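Local coordinates for protein cycloalternan-forming enzyme (Listeria monocytogenes serovar 1/2a, PDB 5F7U) that belongs to glycoside hydrolase family 31, a multidomain carbohydrate-active protein with a TIM barrel, further beta domains and glycan-binding pockets, at residues V769-G774 with V794-G799; A800-N805 with R829-G834. The protein carries 1 engineered substitution. All blocks are in the same frame, centred on the assembly; numbering follows the deposited sequence.

Contact 1 of 2, residues V769-G774 with V794-G799. With GLC (alpha-D-glucopyranose), chain B.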
ATOM      1  N   VAL A 769       7.243  15.054 -17.979  1.00 15.18           N
ATOM      2  CA  VAL A 769       7.044  14.814 -19.401  1.00 14.75           C
ATOM      3  C   VAL A 769       6.071  13.657 -19.557  1.00 14.43           C
ATOM      4  O   VAL A 769       6.251  12.605 -18.955  1.00 14.17           O
ATOM      5  CB  VAL A 769       8.389  14.524 -20.128  1.00 15.17           C
ATOM      6  CG1 VAL A 769       8.134  14.195 -21.591  1.00 15.32           C
ATOM      7  CG2 VAL A 769       9.334  15.715 -20.003  1.00 15.65           C
ATOM      8  N   ASP A 770       5.036  13.878 -20.364  1.00 14.49           N
ATOM      9  CA  ASP A 770       4.024  12.864 -20.682  1.00 14.80           C
ATOM     10  C   ASP A 770       4.719  11.681 -21.352  1.00 15.04           C
ATOM     11  O   ASP A 770       5.335  11.839 -22.405  1.00 15.28           O
ATOM     12  CB  ASP A 770       3.010  13.538 -21.622  1.00 15.29           C
ATOM     13  CG  ASP A 770       1.834  12.657 -21.985  1.00 15.79           C
ATOM     14  OD1 ASP A 770       2.012  11.440 -22.189  1.00 15.89           O
ATOM     15  OD2 ASP A 770       0.731  13.232 -22.112  1.00 15.71           O
ATOM     16  N   ILE A 771       4.648  10.499 -20.747  1.00 15.06           N
ATOM     17  CA  ILE A 771       5.408   9.349 -21.282  1.00 15.49           C
ATOM     18  C   ILE A 771       4.872   8.790 -22.603  1.00 15.54           C
ATOM     19  O   ILE A 771       5.571   8.032 -23.280  1.00 15.72           O
ATOM     20  CB  ILE A 771       5.608   8.206 -20.251  1.00 15.80           C
ATOM     21  CG1 ILE A 771       4.285   7.484 -19.943  1.00 15.93           C
ATOM     22  CG2 ILE A 771       6.244   8.776 -18.973  1.00 15.92           C
ATOM     23  CD1 ILE A 771       4.448   6.155 -19.217  1.00 16.21           C
ATOM     24  N   TRP A 772       3.638   9.151 -22.953  1.00 15.28           N
ATOM     25  CA  TRP A 772       2.967   8.588 -24.118  1.00 15.67           C
ATOM     26  C   TRP A 772       3.284   9.363 -25.386  1.00 16.01           C
ATOM     27  O   TRP A 772       3.240   8.798 -26.474  1.00 16.46           O
ATOM     28  CB  TRP A 772       1.451   8.626 -23.915  1.00 15.80           C
ATOM     29  CG  TRP A 772       1.000   7.967 -22.655  1.00 15.64           C
ATOM     30  CD1 TRP A 772       0.553   8.585 -21.509  1.00 15.78           C
ATOM     31  CD2 TRP A 772       0.912   6.558 -22.414  1.00 15.97           C
ATOM     32  NE1 TRP A 772       0.210   7.639 -20.561  1.00 15.52           N
ATOM     33  CE2 TRP A 772       0.415   6.389 -21.088  1.00 15.68           C
ATOM     34  CE3 TRP A 772       1.205   5.423 -23.182  1.00 16.51           C
ATOM     35  CZ2 TRP A 772       0.200   5.125 -20.519  1.00 15.97           C
ATOM     36  CZ3 TRP A 772       0.984   4.143 -22.613  1.00 16.45           C
ATOM     37  CH2 TRP A 772       0.491   4.015 -21.292  1.00 15.91           C
ATOM     38  N   ASN A 773       3.580  10.658 -25.239  1.00 15.92           N
ATOM     39  CA  ASN A 773       3.622  11.572 -26.389  1.00 16.32           C
ATOM     40  C   ASN A 773       4.695  12.684 -26.356  1.00 16.28           C
ATOM     41  O   ASN A 773       4.843  13.430 -27.335  1.00 16.82           O
ATOM     42  CB  ASN A 773       2.213  12.175 -26.648  1.00 16.30           C
ATOM     43  CG  ASN A 773       1.679  12.993 -25.464  1.00 16.31           C
ATOM     44  OD1 ASN A 773       2.414  13.722 -24.791  1.00 16.23           O
ATOM     45  ND2 ASN A 773       0.371  12.850 -25.190  1.00 16.40           N
ATOM     46  N   GLY A 774       5.427  12.814 -25.246  1.00 16.04           N
ATOM     47  CA  GLY A 774       6.458  13.846 -25.144  1.00 16.02           C
ATOM     48  C   GLY A 774       5.981  15.252 -24.819  1.00 15.96           C
ATOM     49  O   GLY A 774       6.758  16.213 -24.952  1.00 16.16           O
ATOM     50  N   VAL A 794       0.235   9.834 -17.456  1.00 13.03           N
ATOM     51  CA  VAL A 794       1.433   9.349 -16.741  1.00 13.03           C
ATOM     52  C   VAL A 794       2.611  10.210 -17.181  1.00 13.34           C
ATOM     53  O   VAL A 794       2.804  10.403 -18.379  1.00 13.75           O
ATOM     54  CB  VAL A 794       1.762   7.858 -17.005  1.00 13.17           C
ATOM     55  CG1 VAL A 794       2.959   7.429 -16.156  1.00 13.51           C
ATOM     56  CG2 VAL A 794       0.579   6.940 -16.656  1.00 13.16           C
ATOM     57  N   PHE A 795       3.386  10.706 -16.213  1.00 13.43           N
ATOM     58  CA  PHE A 795       4.489  11.634 -16.486  1.00 13.59           C
ATOM     59  C   PHE A 795       5.786  11.176 -15.842  1.00 13.94           C
ATOM     60  O   PHE A 795       5.783  10.654 -14.717  1.00 13.36           O
ATOM     61  CB  PHE A 795       4.171  13.029 -15.948  1.00 13.74           C
ATOM     62  CG  PHE A 795       2.785  13.510 -16.279  1.00 13.83           C
ATOM     63  CD1 PHE A 795       1.694  13.112 -15.499  1.00 13.48           C
ATOM     64  CD2 PHE A 795       2.566  14.369 -17.377  1.00 14.46           C
ATOM     65  CE1 PHE A 795       0.409  13.544 -15.805  1.00 13.94           C
ATOM     66  CE2 PHE A 795       1.282  14.823 -17.667  1.00 14.78           C
ATOM     67  CZ  PHE A 795       0.202  14.407 -16.881  1.00 14.53           C
ATOM     68  N   ALA A 796       6.894  11.388 -16.550  1.00 14.42           N
ATOM     69  CA  ALA A 796       8.212  11.093 -15.994  1.00 15.13           C
ATOM     70  C   ALA A 796       8.856  12.351 -15.443  1.00 15.70           C
ATOM     71  O   ALA A 796       8.840  13.395 -16.076  1.00 16.10           O
ATOM     72  CB  ALA A 796       9.120  10.479 -17.053  1.00 15.21           C
ATOM     73  N   LYS A 797       9.463  12.193 -14.275  1.00 16.45           N
ATOM     74  CA  LYS A 797      10.207  13.232 -13.563  1.00 17.38           C
ATOM     75  C   LYS A 797      11.491  13.567 -14.310  1.00 17.35           C
ATOM     76  O   LYS A 797      12.086  12.700 -14.954  1.00 17.23           O
ATOM     77  CB  LYS A 797      10.551  12.658 -12.194  1.00 19.36           C
ATOM     78  CG  LYS A 797      11.178  13.594 -11.202  1.00 22.10           C
ATOM     79  CD  LYS A 797      11.112  12.949  -9.818  1.00 23.62           C
ATOM     80  CE  LYS A 797      12.095  11.814  -9.610  1.00 25.11           C
ATOM     81  NZ  LYS A 797      12.052  11.421  -8.160  1.00 26.60           N
ATOM     82  N   ALA A 798      11.919  14.830 -14.215  1.00 17.49           N
ATOM     83  CA  ALA A 798      13.190  15.270 -14.808  1.00 17.37           C
ATOM     84  C   ALA A 798      14.348  14.401 -14.326  1.00 17.21           C
ATOM     85  O   ALA A 798      14.469  14.132 -13.131  1.00 16.66           O
ATOM     86  CB  ALA A 798      13.443  16.743 -14.472  1.00 18.04           C
ATOM     87  N   GLY A 799      15.184  13.956 -15.256  1.00 17.20           N
ATOM     88  CA  GLY A 799      16.355  13.157 -14.894  1.00 17.51           C
ATOM     89  C   GLY A 799      16.076  11.668 -14.885  1.00 17.29           C
ATOM     90  O   GLY A 799      17.018  10.881 -14.749  1.00 17.93           O
TER
HETATM   91  C1  GLC B   3      -2.771  14.744 -24.387  1.00 18.17           C
HETATM   92  C2  GLC B   3      -3.752  15.278 -23.341  1.00 17.94           C
HETATM   93  C3  GLC B   3      -3.451  16.760 -23.075  1.00 17.96           C
HETATM   94  C4  GLC B   3      -1.969  16.960 -22.717  1.00 17.98           C
HETATM   95  C5  GLC B   3      -1.091  16.405 -23.849  1.00 18.08           C
HETATM   96  C6  GLC B   3       0.415  16.511 -23.624  1.00 17.34           C
HETATM   97  O2  GLC B   3      -5.091  15.126 -23.830  1.00 18.01           O
HETATM   98  O3  GLC B   3      -4.323  17.275 -22.061  1.00 18.38           O
HETATM   99  O4  GLC B   3      -1.673  18.341 -22.501  1.00 18.43           O
HETATM  100  O5  GLC B   3      -1.411  15.013 -24.001  1.00 17.82           O
HETATM  101  O6  GLC B   3       0.758  15.854 -22.398  1.00 17.89           O
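Val769 and Ala796 face each other as an antiparallel hydrogen-bonded pair, and both backbone bonds of the pair are made: Val769 N to Ala796 O at 3.0 Å and Ala796 N to Val769 O at 2.8 Å. A third bond, from Ile771 N to Val794 O, is nearly straight (172° at the hydrogen) and carries the pairing one residue past the end of strand 767-770. Between them sits the non-hydrogen-bonded pair Asp770-Phe795. At the end of the strand, Asp770 OD1 accepts Trp772 N at 2.9 Å, which makes an Asx turn. The other oxygen, Asp770 OD2, takes the hydroxyl of glucose O6 at 2.6 Å and is also bonded to Tyr785. Asn773 ND2 reaches the ring oxygen O5 of the same sugar at 3.0 Å. With CG anti to the backbone N (chi1 -176°), the Asp770 carboxylate serves turn and sugar at once.

Apolar packing gathers where the strand gives way to the turn. Ile771 turns toward strand 794-797, its CD1 meeting Val794 CG1 at 3.6 Å while CG2 rests 3.9 Å from Ala796 CB. Trp772 turns the NE1 edge of its indole to Val794, whose backbone N lies near the ring plane. The backbone at Val769 C and Asp770 N meets the Phe795 ring obliquely. The Asx turn ending the pairing is thus consistent with a scaffold presenting a carboxylate and an amide to the sugar.

Contact 2 of 2, residues A800-N805 with R829-G834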
ATOM      1  N   ALA A 800      14.814  11.273 -15.082  1.00 16.58           N
ATOM      2  CA  ALA A 800      14.423   9.843 -15.051  1.00 16.24           C
ATOM      3  C   ALA A 800      15.212   8.997 -16.041  1.00 16.51           C
ATOM      4  O   ALA A 800      15.451   9.409 -17.173  1.00 16.72           O
ATOM      5  CB  ALA A 800      12.932   9.681 -15.306  1.00 15.79           C
ATOM      6  N   ILE A 801      15.612   7.818 -15.577  1.00 16.45           N
ATOM      7  CA  ILE A 801      16.215   6.761 -16.397  1.00 16.77           C
ATOM      8  C   ILE A 801      15.327   5.547 -16.152  1.00 16.62           C
ATOM      9  O   ILE A 801      15.288   5.018 -15.043  1.00 16.94           O
ATOM     10  CB  ILE A 801      17.690   6.471 -16.008  1.00 17.18           C
ATOM     11  CG1 ILE A 801      18.545   7.742 -16.183  1.00 17.83           C
ATOM     12  CG2 ILE A 801      18.235   5.324 -16.869  1.00 17.96           C
ATOM     13  CD1 ILE A 801      19.799   7.801 -15.312  1.00 18.15           C
ATOM     14  N   ILE A 802      14.573   5.151 -17.180  1.00 16.54           N
ATOM     15  CA  ILE A 802      13.526   4.122 -17.030  1.00 16.02           C
ATOM     16  C   ILE A 802      13.847   2.911 -17.909  1.00 16.24           C
ATOM     17  O   ILE A 802      13.743   3.007 -19.125  1.00 16.62           O
ATOM     18  CB  ILE A 802      12.134   4.694 -17.379  1.00 15.95           C
ATOM     19  CG1 ILE A 802      11.804   5.888 -16.458  1.00 15.77           C
ATOM     20  CG2 ILE A 802      11.047   3.612 -17.290  1.00 15.86           C
ATOM     21  CD1 ILE A 802      10.739   6.821 -17.030  1.00 16.20           C
ATOM     22  N   PRO A 803      14.213   1.762 -17.294  1.00 16.18           N
ATOM     23  CA  PRO A 803      14.476   0.550 -18.093  1.00 16.56           C
ATOM     24  C   PRO A 803      13.187  -0.055 -18.607  1.00 16.60           C
ATOM     25  O   PRO A 803      12.169  -0.078 -17.887  1.00 16.13           O
ATOM     26  CB  PRO A 803      15.141  -0.401 -17.110  1.00 16.68           C
ATOM     27  CG  PRO A 803      14.638   0.031 -15.770  1.00 16.36           C
ATOM     28  CD  PRO A 803      14.367   1.519 -15.847  1.00 15.98           C
ATOM     29  N   MET A 804      13.226  -0.532 -19.846  1.00 16.86           N
ATOM     30  CA  MET A 804      12.043  -1.048 -20.516  1.00 16.96           C
ATOM     31  C   MET A 804      12.387  -2.271 -21.356  1.00 17.07           C
ATOM     32  O   MET A 804      13.520  -2.432 -21.799  1.00 17.42           O
ATOM     33  CB  MET A 804      11.390   0.019 -21.392  1.00 17.63           C
ATOM     34  CG  MET A 804      11.046   1.328 -20.693  1.00 18.40           C
ATOM     35  SD  MET A 804      10.285   2.493 -21.832  1.00 19.98           S
ATOM     36  CE  MET A 804      11.581   2.784 -23.019  1.00 20.49           C
ATOM     37  N   ASN A 805      11.397  -3.126 -21.556  1.00 16.88           N
ATOM     38  CA  ASN A 805      11.531  -4.280 -22.434  1.00 17.27           C
ATOM     39  C   ASN A 805      10.601  -4.032 -23.616  1.00 17.56           C
ATOM     40  O   ASN A 805       9.386  -4.104 -23.462  1.00 17.07           O
ATOM     41  CB  ASN A 805      11.148  -5.565 -21.686  1.00 17.52           C
ATOM     42  CG  ASN A 805      11.375  -6.804 -22.524  1.00 18.14           C
ATOM     43  OD1 ASN A 805      12.172  -6.788 -23.457  1.00 18.91           O
ATOM     44  ND2 ASN A 805      10.676  -7.885 -22.198  1.00 18.52           N
ATOM     45  N   ARG A 829      14.709   4.579 -21.311  1.00 17.55           N
ATOM     46  CA  ARG A 829      14.112   5.871 -21.613  1.00 17.30           C
ATOM     47  C   ARG A 829      14.715   6.904 -20.663  1.00 17.06           C
ATOM     48  O   ARG A 829      14.722   6.698 -19.450  1.00 17.11           O
ATOM     49  CB  ARG A 829      12.588   5.775 -21.440  1.00 16.97           C
ATOM     50  CG  ARG A 829      11.788   7.046 -21.688  1.00 16.77           C
ATOM     51  CD  ARG A 829      11.748   7.475 -23.154  1.00 17.28           C
ATOM     52  NE  ARG A 829      10.944   6.604 -24.014  1.00 17.40           N
ATOM     53  CZ  ARG A 829       9.622   6.653 -24.132  1.00 17.22           C
ATOM     54  NH1 ARG A 829       9.015   5.841 -25.002  1.00 17.72           N
ATOM     55  NH2 ARG A 829       8.906   7.512 -23.400  1.00 17.14           N
ATOM     56  N   VAL A 830      15.219   8.008 -21.227  1.00 17.09           N
ATOM     57  CA  VAL A 830      16.005   8.994 -20.491  1.00 17.15           C
ATOM     58  C   VAL A 830      15.435  10.381 -20.737  1.00 16.84           C
ATOM     59  O   VAL A 830      15.255  10.778 -21.892  1.00 16.86           O
ATOM     60  CB  VAL A 830      17.500   8.958 -20.927  1.00 17.80           C
ATOM     61  CG1 VAL A 830      18.310  10.050 -20.225  1.00 18.05           C
ATOM     62  CG2 VAL A 830      18.110   7.580 -20.612  1.00 18.07           C
ATOM     63  N   TYR A 831      15.161  11.101 -19.645  1.00 16.66           N
ATOM     64  CA  TYR A 831      14.741  12.501 -19.692  1.00 16.60           C
ATOM     65  C   TYR A 831      15.869  13.327 -19.087  1.00 16.86           C
ATOM     66  O   TYR A 831      15.883  13.553 -17.868  1.00 16.55           O
ATOM     67  CB  TYR A 831      13.385  12.684 -18.955  1.00 16.20           C
ATOM     68  CG  TYR A 831      12.289  11.897 -19.632  1.00 16.25           C
ATOM     69  CD1 TYR A 831      11.595  12.430 -20.722  1.00 16.57           C
ATOM     70  CD2 TYR A 831      11.980  10.606 -19.217  1.00 16.43           C
ATOM     71  CE1 TYR A 831      10.603  11.700 -21.373  1.00 16.49           C
ATOM     72  CE2 TYR A 831      10.987   9.866 -19.850  1.00 16.49           C
ATOM     73  CZ  TYR A 831      10.314  10.421 -20.935  1.00 16.55           C
ATOM     74  OH  TYR A 831       9.342   9.706 -21.577  1.00 16.65           O
ATOM     75  N   PRO A 832      16.841  13.769 -19.930  1.00 17.15           N
ATOM     76  CA  PRO A 832      18.047  14.390 -19.373  1.00 17.82           C
ATOM     77  C   PRO A 832      17.743  15.666 -18.592  1.00 17.93           C
ATOM     78  O   PRO A 832      16.983  16.527 -19.057  1.00 18.23           O
ATOM     79  CB  PRO A 832      18.891  14.729 -20.611  1.00 18.22           C
ATOM     80  CG  PRO A 832      18.337  13.914 -21.726  1.00 18.36           C
ATOM     81  CD  PRO A 832      16.874  13.737 -21.410  1.00 17.54           C
ATOM     82  N   SER A 833      18.335  15.754 -17.407  1.00 18.11           N
ATOM     83  CA  SER A 833      18.243  16.924 -16.539  1.00 18.80           C
ATOM     84  C   SER A 833      19.390  16.876 -15.555  1.00 19.37           C
ATOM     85  O   SER A 833      19.357  16.095 -14.613  1.00 19.35           O
ATOM     86  CB  SER A 833      16.928  16.950 -15.767  1.00 18.69           C
ATOM     87  OG  SER A 833      16.892  18.141 -14.987  1.00 19.64           O
ATOM     88  N   GLY A 834      20.420  17.687 -15.802  1.00 20.00           N
ATOM     89  CA  GLY A 834      21.645  17.643 -14.996  1.00 20.86           C
ATOM     90  C   GLY A 834      22.240  16.246 -14.969  1.00 21.52           C
ATOM     91  O   GLY A 834      22.184  15.517 -15.977  1.00 21.25           O
TER
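Arg829 CB starts on the face of the sheet shared with Ile802, where it is met by the methyl of Met804, CE, at 3.5 Å, with Met804 SD a little farther off. CG stands anti to the backbone N (chi1 179°), and bends at chi2 and chi3 (both 70°) then fold the chain over, bringing NE within 4.0 Å of Met804 CE, which lies oblique to the guanidinium. NE itself donates to Gln877 on the neighbouring strand 874-879. At the tip, NH2 gives a hydrogen to Tyr831 OH at 2.9 Å, with the hydroxyl lying in the guanidinium plane, and makes a weak bond to Ile771 O besides. The same tyrosine ring receives Ile802 CD1 at its edge, 4.2 Å from CE2, while Ala800 CB approaches CD2 obliquely.

Beneath these side chains, Arg829 N bonds Ile802 O at 2.9 Å and Ile802 N bonds Arg829 O at 2.8 Å; Tyr831 N reaches Ala800 O at 3.0 Å. On the opposite face Ile801 and Val830 form a non-hydrogen-bonded pair, their CG2 atoms loosely touching. The arrangement is that of antiparallel pairing at the border of a sheet: strand 801-806 is outermost in a mixed five-stranded sheet, with strand 825-830 as its inner neighbour.

In the fold
The two contacts come in series along the chain, contact 1 closing before contact 2 opens, with centres about 10 Å apart. Strand 794-797 lies inside an antiparallel sheet of the family 31 C-terminal region, and the chain passes through the short link Ala798-Ala800 into strand 801-806 at the border of the next, mixed sheet. The two contacts also touch here: Gly799 N probably bonds Tyr831 O at 2.7 Å, and Ala796 CB packs against Tyr831 CE2. Two consecutive strands, with a short link between them, thus belong one to each sheet, joining the sugar-binding turn of 769-774 to the mixed sheet that follows.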